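Chitin deacetylase 1 (Bombyx mori, PDB 5ZNS) hydrolyses the N-acetamido groups of N-acetyl-D-glucosamine residues in chitin, releasing acetate and leaving chitosan, as a secreted zinc-dependent enzyme of the carbohydrate esterase 4 family. Local coordinates at residues K348-E353 with V365-L370. Sequence-based numbering, arbitrary orientation.
Sequences KEVPGE and VNYPWL
The loop joining the two strands of a small antiparallel sheet, 341-345 and 355-359, packs here on the chain that follows the second strand, with Val350 and Glu349 meeting Trp369. Val350 lays CG1 over the centre of one indole face of Trp369, a CH-pi contact 3.4 Å from the centroid of the six-membered ring and 14° off its normal. Val350 CG2 lies 4.1 Å from Tyr367 CD2 and meets that ring obliquely; the phenol in turn stacks on His80. With chi1 at -154°, the indole of Trp369 stands across from the backbone N and is carried toward the valine. Glu349, extended beyond CG, brings OE1 to the indole edge, in the ring plane and 3.4 Å from Trp369 CD1, with the carboxylate turned 85° to the ring. The same oxygen accepts a hydrogen bond from Asn371 N. Glu349 OE1 also comes within 3.3 Å of Leu370 N, at an angle too poor for a hydrogen bond. A water bridges the two loops, donating to Glu349 OE2 at 2.7 Å and to Tyr367 O at 2.8 Å, so both carboxylate oxygens are engaged. Replacing Trp369 by an alanine removes the face under Val350 CG1 and the edge at Glu349 OE1, which is likely to open a gap between the loops. Trp369 touches Thr104, its side chain about 7 Å from that of the zinc ligand His105 and about 13 Å from the zinc ion. The arrangement is that of a beta-hairpin whose connecting loop folds back on the chain leaving its second strand.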
loop_
_atom_site.group_PDB
_atom_site.type_symbol
_atom_site.label_atom_id
_atom_site.label_comp_id
_atom_site.label_asym_id
_atom_site.label_seq_id
_atom_site.Cartn_x
_atom_site.Cartn_y
_atom_site.Cartn_z
ATOM N N LYS A 348 -12.582 26.246 -8.426
ATOM C CA LYS A 348 -14.037 26.135 -8.507
ATOM C C LYS A 348 -14.527 24.747 -8.108
ATOM O O LYS A 348 -15.691 24.596 -7.722
ATOM C CB LYS A 348 -14.516 26.452 -9.940
ATOM C CG LYS A 348 -14.182 25.331 -10.940
ATOM C CD LYS A 348 -14.217 25.782 -12.403
ATOM C CE LYS A 348 -15.366 26.722 -12.690
ATOM N NZ LYS A 348 -15.638 26.764 -14.154
ATOM N N GLU A 349 -13.667 23.726 -8.196
ATOM C CA GLU A 349 -14.068 22.363 -7.867
ATOM C C GLU A 349 -14.068 22.100 -6.371
ATOM O O GLU A 349 -14.770 21.193 -5.920
ATOM C CB GLU A 349 -13.142 21.352 -8.551
ATOM C CG GLU A 349 -13.130 21.407 -10.074
ATOM C CD GLU A 349 -12.216 20.351 -10.669
ATOM O OE1 GLU A 349 -12.530 19.150 -10.520
ATOM O OE2 GLU A 349 -11.175 20.718 -11.263
ATOM N N VAL A 350 -13.293 22.852 -5.599
ATOM C CA VAL A 350 -13.354 22.779 -4.141
ATOM C C VAL A 350 -13.832 24.145 -3.648
ATOM O O VAL A 350 -13.053 24.937 -3.102
ATOM C CB VAL A 350 -12.008 22.314 -3.547
ATOM C CG1 VAL A 350 -11.637 20.976 -4.143
ATOM C CG2 VAL A 350 -10.872 23.275 -3.865
ATOM N N PRO A 351 -15.113 24.461 -3.823
ATOM C CA PRO A 351 -15.571 25.845 -3.627
ATOM C C PRO A 351 -15.364 26.333 -2.198
ATOM O O PRO A 351 -15.689 25.643 -1.227
ATOM C CB PRO A 351 -17.059 25.779 -3.993
ATOM C CG PRO A 351 -17.437 24.333 -3.818
ATOM C CD PRO A 351 -16.212 23.564 -4.229
ATOM N N GLY A 352 -14.810 27.539 -2.080
ATOM C CA GLY A 352 -14.643 28.215 -0.813
ATOM C C GLY A 352 -13.289 28.019 -0.163
ATOM O O GLY A 352 -12.777 28.940 0.487
ATOM N N GLU A 353 -12.687 26.851 -0.336
ATOM C CA GLU A 353 -11.462 26.543 0.370
ATOM C C GLU A 353 -10.261 27.171 -0.316
ATOM O O GLU A 353 -10.245 27.389 -1.529
ATOM C CB GLU A 353 -11.258 25.032 0.468
ATOM C CG GLU A 353 -12.414 24.299 1.125
ATOM C CD GLU A 353 -12.106 22.836 1.367
ATOM O OE1 GLU A 353 -11.227 22.543 2.213
ATOM O OE2 GLU A 353 -12.734 21.983 0.703
ATOM N N VAL A 365 -1.542 27.324 -11.745
ATOM C CA VAL A 365 -2.488 28.423 -11.854
ATOM C C VAL A 365 -3.676 28.250 -10.902
ATOM O O VAL A 365 -4.167 29.230 -10.327
ATOM C CB VAL A 365 -2.911 28.528 -13.327
ATOM C CG1 VAL A 365 -4.273 29.083 -13.434
ATOM C CG2 VAL A 365 -1.887 29.374 -14.111
ATOM N N ASN A 366 -4.175 27.025 -10.719
ATOM C CA ASN A 366 -5.234 26.796 -9.742
ATOM C C ASN A 366 -5.007 25.442 -9.068
ATOM O O ASN A 366 -4.049 24.721 -9.373
ATOM C CB ASN A 366 -6.621 26.956 -10.391
ATOM C CG ASN A 366 -7.038 25.752 -11.203
ATOM O OD1 ASN A 366 -6.201 25.076 -11.801
ATOM N ND2 ASN A 366 -8.341 25.478 -11.236
ATOM N N TYR A 367 -5.857 25.121 -8.087
ATOM C CA TYR A 367 -5.641 23.918 -7.285
ATOM C C TYR A 367 -5.994 22.680 -8.102
ATOM O O TYR A 367 -7.095 22.601 -8.653
ATOM C CB TYR A 367 -6.478 23.945 -6.007
ATOM C CG TYR A 367 -6.121 22.841 -5.026
ATOM C CD1 TYR A 367 -4.835 22.751 -4.502
ATOM C CD2 TYR A 367 -7.062 21.893 -4.620
ATOM C CE1 TYR A 367 -4.487 21.762 -3.618
ATOM C CE2 TYR A 367 -6.712 20.876 -3.712
ATOM C CZ TYR A 367 -5.421 20.824 -3.224
ATOM O OH TYR A 367 -5.025 19.846 -2.334
ATOM N N PRO A 368 -5.092 21.710 -8.207
ATOM C CA PRO A 368 -5.420 20.470 -8.918
ATOM C C PRO A 368 -6.577 19.741 -8.250
ATOM O O PRO A 368 -6.660 19.671 -7.021
ATOM C CB PRO A 368 -4.119 19.662 -8.833
ATOM C CG PRO A 368 -3.046 20.689 -8.576
ATOM C CD PRO A 368 -3.694 21.740 -7.745
ATOM N N TRP A 369 -7.486 19.224 -9.078
ATOM C CA TRP A 369 -8.618 18.418 -8.627
ATOM C C TRP A 369 -9.057 17.529 -9.787
ATOM O O TRP A 369 -8.380 17.454 -10.816
ATOM C CB TRP A 369 -9.767 19.299 -8.118
ATOM C CG TRP A 369 -10.661 18.630 -7.117
ATOM C CD1 TRP A 369 -11.964 18.248 -7.305
ATOM C CD2 TRP A 369 -10.330 18.275 -5.765
ATOM N NE1 TRP A 369 -12.453 17.668 -6.161
ATOM C CE2 TRP A 369 -11.477 17.677 -5.200
ATOM C CE3 TRP A 369 -9.176 18.400 -4.980
ATOM C CZ2 TRP A 369 -11.505 17.203 -3.888
ATOM C CZ3 TRP A 369 -9.207 17.934 -3.681
ATOM C CH2 TRP A 369 -10.361 17.339 -3.145
ATOM N N LEU A 370 -10.225 16.892 -9.627
ATOM C CA LEU A 370 -10.673 15.826 -10.530
ATOM C C LEU A 370 -10.574 16.213 -12.002
ATOM O O LEU A 370 -10.040 15.454 -12.820
ATOM C CB LEU A 370 -12.120 15.441 -10.212
ATOM C CG LEU A 370 -12.426 14.381 -9.163
ATOM C CD1 LEU A 370 -13.914 14.129 -9.200
ATOM C CD2 LEU A 370 -11.646 13.101 -9.428
HETATM O O HOH W 1 -9.330 22.376 -10.301
#